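PDB 5GMT: alginate lyase from Aplysia kurodai, which probably cleaves alginate as a polysaccharide lyase of family 14, with specificity for polymannuronate. Local coordinates for residues V90-F104 with F186-I200. Residues are numbered along the deposited sequence; the frame is centred on the assembly and turned at random.
Sequences VDAMILKYDVYFENF and FMNNKWHSISEEVHI
Tyr100 packs against the indole face of Trp191 across two antiparallel strands, 92-102 and 191-199, in one of the two sheets of the concanavalin-like beta-sandwich. Strand 261-272 flanks the pair beyond 92-102, and strand 208-216 beyond 191-199. The Tyr100 ring turns an edge to the face of the Trp191 five-membered ring, planes at 72°. With the indole CG anti to the carbonyl carbon (chi1 -81°), Tyr100 CB sits over the Trp191 six-membered ring, 3.6 Å from its centroid. Trp191 NE1 bonds to the backbone O of His53. Replacing Trp191 by an alanine would probably uncover the Tyr100 edge and CB and leave the His53 carbonyl without this donor. On the same sheet face Ser193 OG donates to Asp98 OD1 at 2.7 Å, from above the carboxylate plane, while Asp98 OD2 forms a salt bridge with Lys266. The Ala92 methyl lies over the centre of the His199 ring, and His199 NE2 donates to Glu197 OE2. The other face is buried between the sheets. There Ile194 CD1 packs 3.6 Å from Val99 CG1 and touches Tyr97 CE2. Phe101 turns an edge to the face of His192 in an offset edge-to-face pair, planes at 81°. His192 NE2 accepts from Met187 N at 2.8 Å, and His192 ND1 donates to Val99 O at 3.3 Å. Backbone His192 N reaches the same oxygen from the opposite face of its carbonyl plane.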
loop_
_atom_site.group_PDB
_atom_site.type_symbol
_atom_site.label_atom_id
_atom_site.label_comp_id
_atom_site.label_asym_id
_atom_site.label_seq_id
_atom_site.Cartn_x
_atom_site.Cartn_y
_atom_site.Cartn_z
ATOM N N VAL A 90 -8.118 8.587 14.305
ATOM C CA VAL A 90 -6.956 7.710 14.514
ATOM C C VAL A 90 -5.678 8.302 13.926
ATOM O O VAL A 90 -5.614 8.585 12.733
ATOM C CB VAL A 90 -7.184 6.318 13.902
ATOM C CG1 VAL A 90 -5.923 5.460 14.039
ATOM C CG2 VAL A 90 -8.364 5.641 14.586
ATOM N N ASP A 91 -4.658 8.462 14.765
ATOM C CA ASP A 91 -3.411 9.107 14.345
ATOM C C ASP A 91 -2.246 8.134 14.197
ATOM O O ASP A 91 -1.172 8.501 13.691
ATOM C CB ASP A 91 -3.041 10.213 15.335
ATOM C CG ASP A 91 -4.055 11.337 15.339
ATOM O OD1 ASP A 91 -4.683 11.564 14.281
ATOM O OD2 ASP A 91 -4.232 11.976 16.396
ATOM N N ALA A 92 -2.452 6.904 14.660
ATOM C CA ALA A 92 -1.453 5.856 14.481
ATOM C C ALA A 92 -2.124 4.538 14.095
ATOM O O ALA A 92 -3.144 4.149 14.664
ATOM C CB ALA A 92 -0.612 5.683 15.747
ATOM N N MET A 93 -1.535 3.852 13.123
ATOM C CA MET A 93 -2.141 2.651 12.596
ATOM C C MET A 93 -1.048 1.709 12.116
ATOM O O MET A 93 -0.023 2.153 11.600
ATOM C CB MET A 93 -3.091 3.029 11.455
ATOM C CG MET A 93 -4.248 2.116 11.202
ATOM S SD MET A 93 -5.264 2.766 9.858
ATOM C CE MET A 93 -6.477 3.706 10.778
ATOM N N ILE A 94 -1.261 0.409 12.297
ATOM C CA ILE A 94 -0.376 -0.597 11.732
ATOM C C ILE A 94 -1.162 -1.465 10.757
ATOM O O ILE A 94 -2.196 -2.019 11.114
ATOM C CB ILE A 94 0.249 -1.511 12.817
ATOM C CG1 ILE A 94 1.077 -0.700 13.817
ATOM C CG2 ILE A 94 1.107 -2.594 12.177
ATOM C CD1 ILE A 94 1.637 -1.558 14.957
ATOM N N LEU A 95 -0.688 -1.561 9.524
ATOM C CA LEU A 95 -1.278 -2.481 8.553
ATOM C C LEU A 95 -0.374 -3.682 8.400
ATOM O O LEU A 95 0.826 -3.519 8.210
ATOM C CB LEU A 95 -1.453 -1.802 7.196
ATOM C CG LEU A 95 -1.891 -2.701 6.039
ATOM C CD1 LEU A 95 -3.304 -3.212 6.291
ATOM C CD2 LEU A 95 -1.824 -1.958 4.700
ATOM N N LYS A 96 -0.938 -4.883 8.472
ATOM C CA LYS A 96 -0.164 -6.096 8.214
ATOM C C LYS A 96 -0.869 -6.897 7.151
ATOM O O LYS A 96 -2.086 -6.915 7.123
ATOM C CB LYS A 96 -0.025 -6.951 9.470
ATOM C CG LYS A 96 0.720 -6.293 10.612
ATOM C CD LYS A 96 0.887 -7.256 11.774
ATOM C CE LYS A 96 1.546 -6.566 12.946
ATOM N NZ LYS A 96 1.796 -7.509 14.079
ATOM N N TYR A 97 -0.108 -7.565 6.287
ATOM C CA TYR A 97 -0.673 -8.561 5.391
ATOM C C TYR A 97 0.447 -9.441 4.878
ATOM O O TYR A 97 1.611 -9.056 4.934
ATOM C CB TYR A 97 -1.437 -7.931 4.220
ATOM C CG TYR A 97 -0.660 -6.974 3.337
ATOM C CD1 TYR A 97 -0.651 -5.609 3.607
ATOM C CD2 TYR A 97 0.048 -7.427 2.228
ATOM C CE1 TYR A 97 0.050 -4.706 2.786
ATOM C CE2 TYR A 97 0.747 -6.538 1.403
ATOM C CZ TYR A 97 0.742 -5.176 1.690
ATOM O OH TYR A 97 1.431 -4.286 0.875
ATOM N N ASP A 98 0.082 -10.626 4.404
ATOM C CA ASP A 98 1.007 -11.509 3.723
ATOM C C ASP A 98 0.787 -11.408 2.222
ATOM O O ASP A 98 -0.355 -11.392 1.769
ATOM C CB ASP A 98 0.809 -12.966 4.164
ATOM C CG ASP A 98 1.085 -13.180 5.638
ATOM O OD1 ASP A 98 1.886 -12.423 6.240
ATOM O OD2 ASP A 98 0.500 -14.135 6.190
ATOM N N VAL A 99 1.869 -11.348 1.453
ATOM C CA VAL A 99 1.749 -11.396 -0.002
ATOM C C VAL A 99 2.731 -12.398 -0.626
ATOM O O VAL A 99 3.909 -12.449 -0.258
ATOM C CB VAL A 99 1.955 -9.988 -0.624
ATOM C CG1 VAL A 99 3.307 -9.397 -0.217
ATOM C CG2 VAL A 99 1.819 -10.025 -2.133
ATOM N N TYR A 100 2.212 -13.205 -1.553
ATOM C CA TYR A 100 3.005 -14.127 -2.364
ATOM C C TYR A 100 3.164 -13.578 -3.781
ATOM O O TYR A 100 2.178 -13.179 -4.400
ATOM C CB TYR A 100 2.324 -15.505 -2.409
ATOM C CG TYR A 100 3.155 -16.610 -3.028
ATOM C CD1 TYR A 100 3.242 -16.760 -4.406
ATOM C CD2 TYR A 100 3.822 -17.524 -2.225
ATOM C CE1 TYR A 100 4.003 -17.787 -4.974
ATOM C CE2 TYR A 100 4.583 -18.549 -2.779
ATOM C CZ TYR A 100 4.665 -18.675 -4.150
ATOM O OH TYR A 100 5.424 -19.699 -4.689
ATOM N N PHE A 101 4.390 -13.563 -4.305
ATOM C CA PHE A 101 4.620 -13.175 -5.698
ATOM C C PHE A 101 4.867 -14.406 -6.548
ATOM O O PHE A 101 5.815 -15.143 -6.308
ATOM C CB PHE A 101 5.823 -12.226 -5.830
ATOM C CG PHE A 101 5.653 -10.925 -5.102
ATOM C CD1 PHE A 101 6.048 -10.803 -3.775
ATOM C CD2 PHE A 101 5.101 -9.829 -5.739
ATOM C CE1 PHE A 101 5.898 -9.605 -3.091
ATOM C CE2 PHE A 101 4.951 -8.618 -5.054
ATOM C CZ PHE A 101 5.347 -8.516 -3.728
ATOM N N GLU A 102 4.026 -14.617 -7.549
ATOM C CA GLU A 102 4.186 -15.786 -8.416
ATOM C C GLU A 102 4.567 -15.384 -9.835
ATOM O O GLU A 102 3.808 -14.685 -10.515
ATOM C CB GLU A 102 2.897 -16.610 -8.429
ATOM C CG GLU A 102 2.978 -17.829 -9.325
ATOM C CD GLU A 102 1.654 -18.549 -9.409
ATOM O OE1 GLU A 102 1.083 -18.846 -8.338
ATOM O OE2 GLU A 102 1.182 -18.800 -10.542
ATOM N N ASN A 103 5.752 -15.828 -10.261
ATOM C CA ASN A 103 6.284 -15.586 -11.606
ATOM C C ASN A 103 6.653 -14.119 -11.870
ATOM O O ASN A 103 6.426 -13.600 -12.962
ATOM C CB ASN A 103 5.299 -16.072 -12.673
ATOM C CG ASN A 103 5.987 -16.436 -13.971
ATOM O OD1 ASN A 103 7.136 -16.872 -13.967
ATOM N ND2 ASN A 103 5.302 -16.238 -15.086
ATOM N N PHE A 104 7.232 -13.471 -10.862
ATOM C CA PHE A 104 7.779 -12.122 -11.006
ATOM C C PHE A 104 9.281 -12.202 -11.300
ATOM O O PHE A 104 10.012 -12.831 -10.536
ATOM C CB PHE A 104 7.545 -11.302 -9.731
ATOM C CG PHE A 104 6.124 -10.816 -9.560
ATOM C CD1 PHE A 104 5.088 -11.710 -9.362
ATOM C CD2 PHE A 104 5.838 -9.455 -9.562
ATOM C CE1 PHE A 104 3.786 -11.257 -9.193
ATOM C CE2 PHE A 104 4.531 -8.995 -9.395
ATOM C CZ PHE A 104 3.513 -9.898 -9.209
ATOM N N PHE A 186 11.621 -7.706 -2.370
ATOM C CA PHE A 186 10.666 -8.779 -2.558
ATOM C C PHE A 186 11.283 -9.883 -3.399
ATOM O O PHE A 186 12.033 -9.608 -4.338
ATOM C CB PHE A 186 9.398 -8.240 -3.209
ATOM C CG PHE A 186 8.767 -7.127 -2.433
ATOM C CD1 PHE A 186 8.178 -7.377 -1.199
ATOM C CD2 PHE A 186 8.762 -5.838 -2.927
ATOM C CE1 PHE A 186 7.591 -6.348 -0.468
ATOM C CE2 PHE A 186 8.179 -4.809 -2.201
ATOM C CZ PHE A 186 7.598 -5.062 -0.974
ATOM N N MET A 187 10.960 -11.127 -3.056
ATOM C CA MET A 187 11.520 -12.288 -3.742
ATOM C C MET A 187 10.456 -13.062 -4.495
ATOM O O MET A 187 9.377 -13.319 -3.966
ATOM C CB MET A 187 12.212 -13.214 -2.739
ATOM C CG MET A 187 13.274 -12.524 -1.910
ATOM S SD MET A 187 14.152 -13.682 -0.845
ATOM C CE MET A 187 15.051 -14.642 -2.059
ATOM N N ASN A 188 10.769 -13.433 -5.731
ATOM C CA ASN A 188 9.881 -14.277 -6.521
ATOM C C ASN A 188 9.576 -15.607 -5.834
ATOM O O ASN A 188 10.431 -16.176 -5.148
ATOM C CB ASN A 188 10.502 -14.524 -7.896
ATOM C CG ASN A 188 9.559 -15.228 -8.847
ATOM O OD1 ASN A 188 8.342 -15.191 -8.676
ATOM N ND2 ASN A 188 10.122 -15.858 -9.872
ATOM N N ASN A 189 8.338 -16.070 -6.004
ATOM C CA ASN A 189 7.887 -17.389 -5.550
ATOM C C ASN A 189 8.029 -17.614 -4.052
ATOM O O ASN A 189 8.331 -18.727 -3.596
ATOM C CB ASN A 189 8.633 -18.481 -6.330
ATOM C CG ASN A 189 8.364 -18.404 -7.828
ATOM O OD1 ASN A 189 7.235 -18.139 -8.252
ATOM N ND2 ASN A 189 9.406 -18.597 -8.635
ATOM N N LYS A 190 7.782 -16.557 -3.280
ATOM C CA LYS A 190 7.817 -16.646 -1.828
ATOM C C LYS A 190 6.694 -15.843 -1.191
ATOM O O LYS A 190 6.254 -14.844 -1.753
ATOM C CB LYS A 190 9.152 -16.131 -1.295
ATOM C CG LYS A 190 10.308 -17.110 -1.410
ATOM C CD LYS A 190 11.505 -16.564 -0.637
ATOM C CE LYS A 190 12.602 -17.608 -0.485
ATOM N NZ LYS A 190 12.145 -18.755 0.344
ATOM N N TRP A 191 6.266 -16.271 -0.009
ATOM C CA TRP A 191 5.406 -15.463 0.840
ATOM C C TRP A 191 6.249 -14.398 1.515
ATOM O O TRP A 191 7.415 -14.641 1.851
ATOM C CB TRP A 191 4.716 -16.313 1.907
ATOM C CG TRP A 191 3.511 -17.054 1.431
ATOM C CD1 TRP A 191 3.404 -18.400 1.212
ATOM C CD2 TRP A 191 2.228 -16.494 1.129
ATOM N NE1 TRP A 191 2.133 -18.710 0.790
ATOM C CE2 TRP A 191 1.390 -17.557 0.730
ATOM C CE3 TRP A 191 1.709 -15.192 1.157
ATOM C CZ2 TRP A 191 0.060 -17.363 0.355
ATOM C CZ3 TRP A 191 0.392 -14.993 0.782
ATOM C CH2 TRP A 191 -0.423 -16.071 0.387
ATOM N N HIS A 192 5.652 -13.229 1.727
ATOM C CA HIS A 192 6.276 -12.159 2.503
ATOM C C HIS A 192 5.297 -11.676 3.547
ATOM O O HIS A 192 4.123 -11.470 3.234
ATOM C CB HIS A 192 6.687 -10.983 1.617
ATOM C CG HIS A 192 7.587 -11.364 0.492
ATOM N ND1 HIS A 192 7.163 -12.133 -0.572
ATOM C CD2 HIS A 192 8.896 -11.097 0.268
ATOM C CE1 HIS A 192 8.169 -12.316 -1.405
ATOM N NE2 HIS A 192 9.233 -11.699 -0.920
ATOM N N SER A 193 5.753 -11.504 4.780
ATOM C CA SER A 193 4.913 -10.830 5.762
ATOM C C SER A 193 5.306 -9.369 5.741
ATOM O O SER A 193 6.496 -9.031 5.774
ATOM C CB SER A 193 5.068 -11.430 7.159
ATOM O OG SER A 193 4.399 -12.673 7.230
ATOM N N ILE A 194 4.301 -8.504 5.660
ATOM C CA ILE A 194 4.546 -7.075 5.513
ATOM C C ILE A 194 3.894 -6.337 6.671
ATOM O O ILE A 194 2.739 -6.609 7.004
ATOM C CB ILE A 194 3.995 -6.554 4.171
ATOM C CG1 ILE A 194 4.771 -7.193 3.009
ATOM C CG2 ILE A 194 4.067 -5.033 4.114
ATOM C CD1 ILE A 194 4.464 -6.566 1.654
ATOM N N SER A 195 4.634 -5.441 7.314
ATOM C CA SER A 195 3.994 -4.542 8.267
ATOM C C SER A 195 4.322 -3.105 7.919
ATOM O O SER A 195 5.445 -2.798 7.527
ATOM C CB SER A 195 4.412 -4.863 9.716
ATOM O OG SER A 195 5.786 -4.627 9.936
ATOM N N GLU A 196 3.322 -2.234 8.036
ATOM C CA GLU A 196 3.529 -0.814 7.813
ATOM C C GLU A 196 2.913 -0.084 8.983
ATOM O O GLU A 196 1.696 -0.103 9.148
ATOM C CB GLU A 196 2.903 -0.338 6.499
ATOM C CG GLU A 196 3.198 1.150 6.208
ATOM C CD GLU A 196 2.397 1.718 5.045
ATOM O OE1 GLU A 196 1.200 1.379 4.920
ATOM O OE2 GLU A 196 2.964 2.513 4.255
ATOM N N GLU A 197 3.759 0.535 9.799
ATOM C CA GLU A 197 3.318 1.279 10.961
ATOM C C GLU A 197 3.445 2.768 10.681
ATOM O O GLU A 197 4.507 3.250 10.297
ATOM C CB GLU A 197 4.124 0.903 12.211
ATOM C CG GLU A 197 3.715 1.732 13.428
ATOM C CD GLU A 197 4.186 1.150 14.756
ATOM O OE1 GLU A 197 4.959 0.174 14.748
ATOM O OE2 GLU A 197 3.780 1.682 15.814
ATOM N N VAL A 198 2.340 3.481 10.849
ATOM C CA VAL A 198 2.282 4.880 10.472
ATOM C C VAL A 198 1.834 5.729 11.647
ATOM O O VAL A 198 0.787 5.469 12.232
ATOM C CB VAL A 198 1.303 5.119 9.299
ATOM C CG1 VAL A 198 1.215 6.621 8.979
ATOM C CG2 VAL A 198 1.728 4.331 8.069
ATOM N N HIS A 199 2.635 6.730 11.997
ATOM C CA HIS A 199 2.229 7.719 12.994
ATOM C C HIS A 199 2.239 9.072 12.306
ATOM O O HIS A 199 3.293 9.542 11.872
ATOM C CB HIS A 199 3.167 7.707 14.212
ATOM C CG HIS A 199 3.084 6.448 15.019
ATOM N ND1 HIS A 199 2.780 6.445 16.362
ATOM C CD2 HIS A 199 3.229 5.149 14.661
ATOM C CE1 HIS A 199 2.749 5.200 16.800
ATOM N NE2 HIS A 199 3.026 4.393 15.790
ATOM N N ILE A 200 1.071 9.697 12.179
ATOM C CA ILE A 200 1.017 10.927 11.411
ATOM C C ILE A 200 1.558 12.055 12.270
ATOM O O ILE A 200 1.641 11.935 13.493
ATOM C CB ILE A 200 -0.414 11.247 10.894
ATOM C CG1 ILE A 200 -1.413 11.409 12.041
ATOM C CG2 ILE A 200 -0.890 10.165 9.932
ATOM C CD1 ILE A 200 -2.842 11.676 11.519
HETATM O O HOH W 1 5.351 -19.885 -7.251
HETATM O O HOH W 2 8.961 -17.712 -11.932
#